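Local atomic coordinates of histidine kinase (Synechocystis sp., PDB entry 5DFY), a protein that probably works as a phosphorelay sensor histidine kinase, here represented by its third GAF domain, a photochromic module carrying covalently bound phycocyanobilin. Residues 72-76 against 161-165. Residues are numbered along the deposited sequence; the frame is centred on the assembly and turned at random.
Sequences LVYRF and QLWGL. With CYC (phycocyanobilin), chain B.
The indole of W163 has R75 over one face and V73 at its rim: R75 CG makes a CH-pi contact 4.0 Å from the centroid of the six-membered ring, while V73 CG1 meets W163 CH2 at 3.7 Å, near the ring plane. With CG of R75 anti to the backbone N (chi1 -177°), the aliphatic chain runs over the indole, then bends at chi3; the guanidinium plane stands 89° from that of the ring. A leucine in place of W163 removes the indole and would probably leave the R75 methylenes without an aromatic face to lie on, and a gap beside V73 CG1. On the other side of the sheet, one face of the Y74 ring takes the phycocyanobilin methyl CMB, with F76 CE1 at its edge, in the ring plane; L165 CD1 approaches obliquely, 4.1 Å from Y74 CD2. In these adjacent antiparallel strands of the GAF-domain sheet, Y74 and L165 form the hydrogen-bonded pair (Y74 N to L165 O 3.0 Å, L165 N to Y74 O 2.7 Å), R75 and G164 the next, non-hydrogen-bonded one. W163 and G164 together face V156, a classic beta bulge, and W163 O accepts from F76 N and from a water bridging to F76 O. The F76 ring packs obliquely against G164 CA, L162 CG and L165 CG.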
ATOM      1  N   LEU A  72     -11.703  16.056  -8.648  1.00 15.54           N
ATOM      2  CA  LEU A  72     -10.374  16.609  -8.431  1.00 15.36           C
ATOM      3  C   LEU A  72      -9.491  15.622  -7.681  1.00 16.27           C
ATOM      4  O   LEU A  72      -9.947  14.907  -6.766  1.00 17.80           O
ATOM      5  CB  LEU A  72     -10.407  17.912  -7.653  1.00 17.02           C
ATOM      6  CG  LEU A  72     -11.155  19.089  -8.299  1.00 17.33           C
ATOM      7  CD1 LEU A  72     -11.395  20.207  -7.301  1.00 17.64           C
ATOM      8  CD2 LEU A  72     -10.365  19.572  -9.504  1.00 18.72           C
ATOM      9  N   VAL A  73      -8.227  15.611  -8.085  1.00 17.20           N
ATOM     10  CA  VAL A  73      -7.165  14.908  -7.362  1.00 16.50           C
ATOM     11  C   VAL A  73      -6.263  15.950  -6.718  1.00 18.32           C
ATOM     12  O   VAL A  73      -5.731  16.822  -7.406  1.00 17.68           O
ATOM     13  CB  VAL A  73      -6.353  14.006  -8.300  1.00 17.60           C
ATOM     14  CG1 VAL A  73      -5.238  13.281  -7.506  1.00 17.67           C
ATOM     15  CG2 VAL A  73      -7.246  12.977  -8.989  1.00 18.85           C
ATOM     16  N   TYR A  74      -6.082  15.841  -5.405  1.00 17.75           N
ATOM     17  CA  TYR A  74      -5.360  16.824  -4.589  1.00 18.29           C
ATOM     18  C   TYR A  74      -4.272  16.081  -3.854  1.00 18.06           C
ATOM     19  O   TYR A  74      -4.567  15.135  -3.142  1.00 21.24           O
ATOM     20  CB  TYR A  74      -6.313  17.487  -3.608  1.00 17.33           C
ATOM     21  CG  TYR A  74      -5.789  18.533  -2.653  1.00 19.75           C
ATOM     22  CD1 TYR A  74      -5.698  19.867  -3.036  1.00 21.57           C
ATOM     23  CD2 TYR A  74      -5.461  18.206  -1.342  1.00 20.25           C
ATOM     24  CE1 TYR A  74      -5.271  20.829  -2.151  1.00 24.15           C
ATOM     25  CE2 TYR A  74      -5.016  19.176  -0.447  1.00 21.61           C
ATOM     26  CZ  TYR A  74      -4.945  20.480  -0.857  1.00 23.85           C
ATOM     27  OH  TYR A  74      -4.512  21.461   0.007  1.00 27.20           O
ATOM     28  N   ARG A  75      -3.031  16.504  -4.051  1.00 17.92           N
ATOM     29  CA  ARG A  75      -1.867  15.816  -3.482  1.00 16.46           C
ATOM     30  C   ARG A  75      -1.270  16.650  -2.369  1.00 16.92           C
ATOM     31  O   ARG A  75      -0.991  17.831  -2.579  1.00 18.43           O
ATOM     32  CB  ARG A  75      -0.825  15.573  -4.562  1.00 17.68           C
ATOM     33  CG  ARG A  75       0.391  14.809  -4.074  1.00 21.00           C
ATOM     34  CD  ARG A  75       1.414  14.649  -5.168  1.00 24.65           C
ATOM     35  NE  ARG A  75       1.899  15.962  -5.556  1.00 28.51           N
ATOM     36  CZ  ARG A  75       2.377  16.278  -6.754  1.00 37.16           C
ATOM     37  NH1 ARG A  75       2.462  15.367  -7.713  1.00 38.91           N
ATOM     38  NH2 ARG A  75       2.767  17.521  -6.984  1.00 40.23           N
ATOM     39  N   PHE A  76      -1.071  16.046  -1.198  1.00 16.57           N
ATOM     40  CA  PHE A  76      -0.440  16.745  -0.082  1.00 17.12           C
ATOM     41  C   PHE A  76       1.054  16.985  -0.282  1.00 20.33           C
ATOM     42  O   PHE A  76       1.800  16.144  -0.796  1.00 19.63           O
ATOM     43  CB  PHE A  76      -0.657  15.970   1.198  1.00 16.74           C
ATOM     44  CG  PHE A  76      -2.065  16.038   1.730  1.00 17.19           C
ATOM     45  CD1 PHE A  76      -2.614  17.242   2.156  1.00 18.49           C
ATOM     46  CD2 PHE A  76      -2.852  14.903   1.802  1.00 17.06           C
ATOM     47  CE1 PHE A  76      -3.910  17.292   2.657  1.00 18.98           C
ATOM     48  CE2 PHE A  76      -4.134  14.939   2.308  1.00 18.08           C
ATOM     49  CZ  PHE A  76      -4.678  16.143   2.726  1.00 18.48           C
ATOM     50  N   GLN A 161       1.042   5.772   3.451  1.00 21.93           N
ATOM     51  CA  GLN A 161       0.948   7.221   3.590  1.00 21.24           C
ATOM     52  C   GLN A 161      -0.334   7.848   3.056  1.00 19.06           C
ATOM     53  O   GLN A 161      -0.850   7.451   2.025  1.00 18.14           O
ATOM     54  CB  GLN A 161       2.124   7.854   2.894  1.00 23.32           C
ATOM     55  CG  GLN A 161       3.407   7.389   3.555  1.00 32.72           C
ATOM     56  CD  GLN A 161       4.642   7.889   2.884  1.00 33.35           C
ATOM     57  OE1 GLN A 161       4.607   8.347   1.743  1.00 33.37           O
ATOM     58  NE2 GLN A 161       5.766   7.795   3.592  1.00 30.92           N
ATOM     59  N   LEU A 162      -0.832   8.833   3.786  1.00 19.88           N
ATOM     60  CA  LEU A 162      -1.932   9.677   3.309  1.00 19.70           C
ATOM     61  C   LEU A 162      -1.355  10.624   2.279  1.00 20.20           C
ATOM     62  O   LEU A 162      -0.721  11.623   2.607  1.00 20.04           O
ATOM     63  CB  LEU A 162      -2.595  10.455   4.448  1.00 19.01           C
ATOM     64  CG  LEU A 162      -3.689  11.443   3.999  1.00 18.85           C
ATOM     65  CD1 LEU A 162      -4.827  10.735   3.317  1.00 19.46           C
ATOM     66  CD2 LEU A 162      -4.192  12.237   5.208  1.00 22.92           C
ATOM     67  N   TRP A 163      -1.565  10.284   1.015  1.00 16.55           N
ATOM     68  CA  TRP A 163      -0.921  10.961  -0.083  1.00 15.56           C
ATOM     69  C   TRP A 163      -1.728  12.155  -0.592  1.00 14.96           C
ATOM     70  O   TRP A 163      -1.167  13.140  -1.062  1.00 15.32           O
ATOM     71  CB  TRP A 163      -0.704   9.935  -1.192  1.00 16.64           C
ATOM     72  CG  TRP A 163      -0.279  10.438  -2.531  1.00 16.37           C
ATOM     73  CD1 TRP A 163       0.989  10.480  -3.030  1.00 17.69           C
ATOM     74  CD2 TRP A 163      -1.134  10.922  -3.576  1.00 15.77           C
ATOM     75  NE1 TRP A 163       0.977  10.965  -4.315  1.00 19.15           N
ATOM     76  CE2 TRP A 163      -0.312  11.251  -4.670  1.00 18.27           C
ATOM     77  CE3 TRP A 163      -2.513  11.106  -3.693  1.00 18.88           C
ATOM     78  CZ2 TRP A 163      -0.823  11.749  -5.867  1.00 19.48           C
ATOM     79  CZ3 TRP A 163      -3.011  11.605  -4.875  1.00 22.31           C
ATOM     80  CH2 TRP A 163      -2.171  11.932  -5.944  1.00 19.94           C
ATOM     81  N   GLY A 164      -3.040  12.059  -0.476  1.00 15.36           N
ATOM     82  CA  GLY A 164      -3.880  13.092  -1.055  1.00 17.64           C
ATOM     83  C   GLY A 164      -5.345  12.786  -0.852  1.00 16.72           C
ATOM     84  O   GLY A 164      -5.725  11.916  -0.068  1.00 15.71           O
ATOM     85  N   LEU A 165      -6.166  13.513  -1.603  1.00 15.95           N
ATOM     86  CA  LEU A 165      -7.613  13.434  -1.548  1.00 15.50           C
ATOM     87  C   LEU A 165      -8.164  13.271  -2.956  1.00 14.40           C
ATOM     88  O   LEU A 165      -7.595  13.784  -3.912  1.00 17.74           O
ATOM     89  CB  LEU A 165      -8.232  14.683  -0.918  1.00 16.56           C
ATOM     90  CG  LEU A 165      -7.698  15.118   0.441  1.00 17.96           C
ATOM     91  CD1 LEU A 165      -8.348  16.428   0.880  1.00 20.87           C
ATOM     92  CD2 LEU A 165      -7.960  14.062   1.463  1.00 18.16           C
TER
HETATM   93  CHA CYC B 701     -12.392  21.738   6.689  1.00 26.32           C
HETATM   94  NA  CYC B 701     -11.417  21.796   4.345  1.00 24.29           N
HETATM   95  C1A CYC B 701     -12.075  21.186   5.509  1.00 24.47           C
HETATM   96  C2A CYC B 701     -12.368  19.762   5.131  1.00 24.14           C
HETATM   97  C3A CYC B 701     -11.905  19.526   3.784  1.00 23.11           C
HETATM   98  C4A CYC B 701     -11.328  20.790   3.296  1.00 22.26           C
HETATM   99  CMA CYC B 701     -12.006  18.209   3.059  1.00 28.08           C
HETATM  100  CAA CYC B 701     -12.980  18.746   6.079  1.00 26.23           C
HETATM  101  CBA CYC B 701     -11.753  18.297   6.903  1.00 28.30           C
HETATM  102  CGA CYC B 701     -12.018  17.319   8.047  1.00 29.74           C
HETATM  103  O1A CYC B 701     -13.193  17.146   8.442  1.00 30.23           O
HETATM  104  O2A CYC B 701     -11.063  16.694   8.626  1.00 26.48           O
HETATM  105  CHB CYC B 701     -10.648  21.109   2.011  1.00 22.65           C
HETATM  106  NB  CYC B 701     -12.155  19.825   0.469  1.00 21.42           N
HETATM  107  C1B CYC B 701     -10.886  20.499   0.862  1.00 21.20           C
HETATM  108  C2B CYC B 701      -9.945  20.404  -0.261  1.00 19.78           C
HETATM  109  C3B CYC B 701     -10.569  19.719  -1.312  1.00 19.14           C
HETATM  110  C4B CYC B 701     -11.951  19.360  -0.922  1.00 19.96           C
HETATM  111  CMB CYC B 701      -8.544  20.974  -0.224  1.00 23.46           C
HETATM  112  CAB CYC B 701      -9.959  19.391  -2.669  1.00 20.98           C
HETATM  113  CBB CYC B 701      -9.765  17.888  -2.805  1.00 21.36           C
HETATM  114  OB  CYC B 701     -12.801  18.775  -1.550  1.00 20.15           O
HETATM  115  NC  CYC B 701     -10.485  26.355   4.407  1.00 25.04           N
HETATM  116  C1C CYC B 701     -10.255  27.207   3.540  1.00 32.53           C
HETATM  117  C2C CYC B 701      -9.921  28.713   4.298  1.00 32.81           C
HETATM  118  C3C CYC B 701      -9.554  28.402   5.512  1.00 34.32           C
HETATM  119  C4C CYC B 701     -10.354  27.026   5.800  1.00 30.66           C
HETATM  120  CMC CYC B 701      -8.900  29.545   3.440  1.00 34.72           C
HETATM  121  CAC CYC B 701      -9.842  29.481   6.697  1.00 33.04           C
HETATM  122  CBC CYC B 701      -8.861  30.622   6.556  1.00 37.10           C
HETATM  123  OC  CYC B 701     -10.254  27.044   2.336  1.00 28.74           O
HETATM  124  CHD CYC B 701     -10.691  26.551   7.008  1.00 27.80           C
HETATM  125  ND  CYC B 701     -11.339  24.132   6.399  1.00 24.97           N
HETATM  126  C1D CYC B 701     -11.334  25.220   7.229  1.00 24.77           C
HETATM  127  C2D CYC B 701     -12.039  24.931   8.361  1.00 24.55           C
HETATM  128  C3D CYC B 701     -12.479  23.652   8.253  1.00 26.96           C
HETATM  129  C4D CYC B 701     -12.039  23.157   7.030  1.00 23.52           C
HETATM  130  CMD CYC B 701     -12.232  25.912   9.509  1.00 31.51           C
HETATM  131  CAD CYC B 701     -13.297  22.900   9.273  1.00 29.40           C
HETATM  132  CBD CYC B 701     -14.763  22.902   8.892  1.00 28.02           C
HETATM  133  CGD CYC B 701     -15.313  24.316   8.971  1.00 35.00           C
HETATM  134  O1D CYC B 701     -15.619  24.953   7.928  1.00 29.69           O
HETATM  135  O2D CYC B 701     -15.466  24.882  10.089  1.00 34.00           O
HETATM  136  O   HOH W   1       1.634  13.359  -1.094  1.00 19.57           O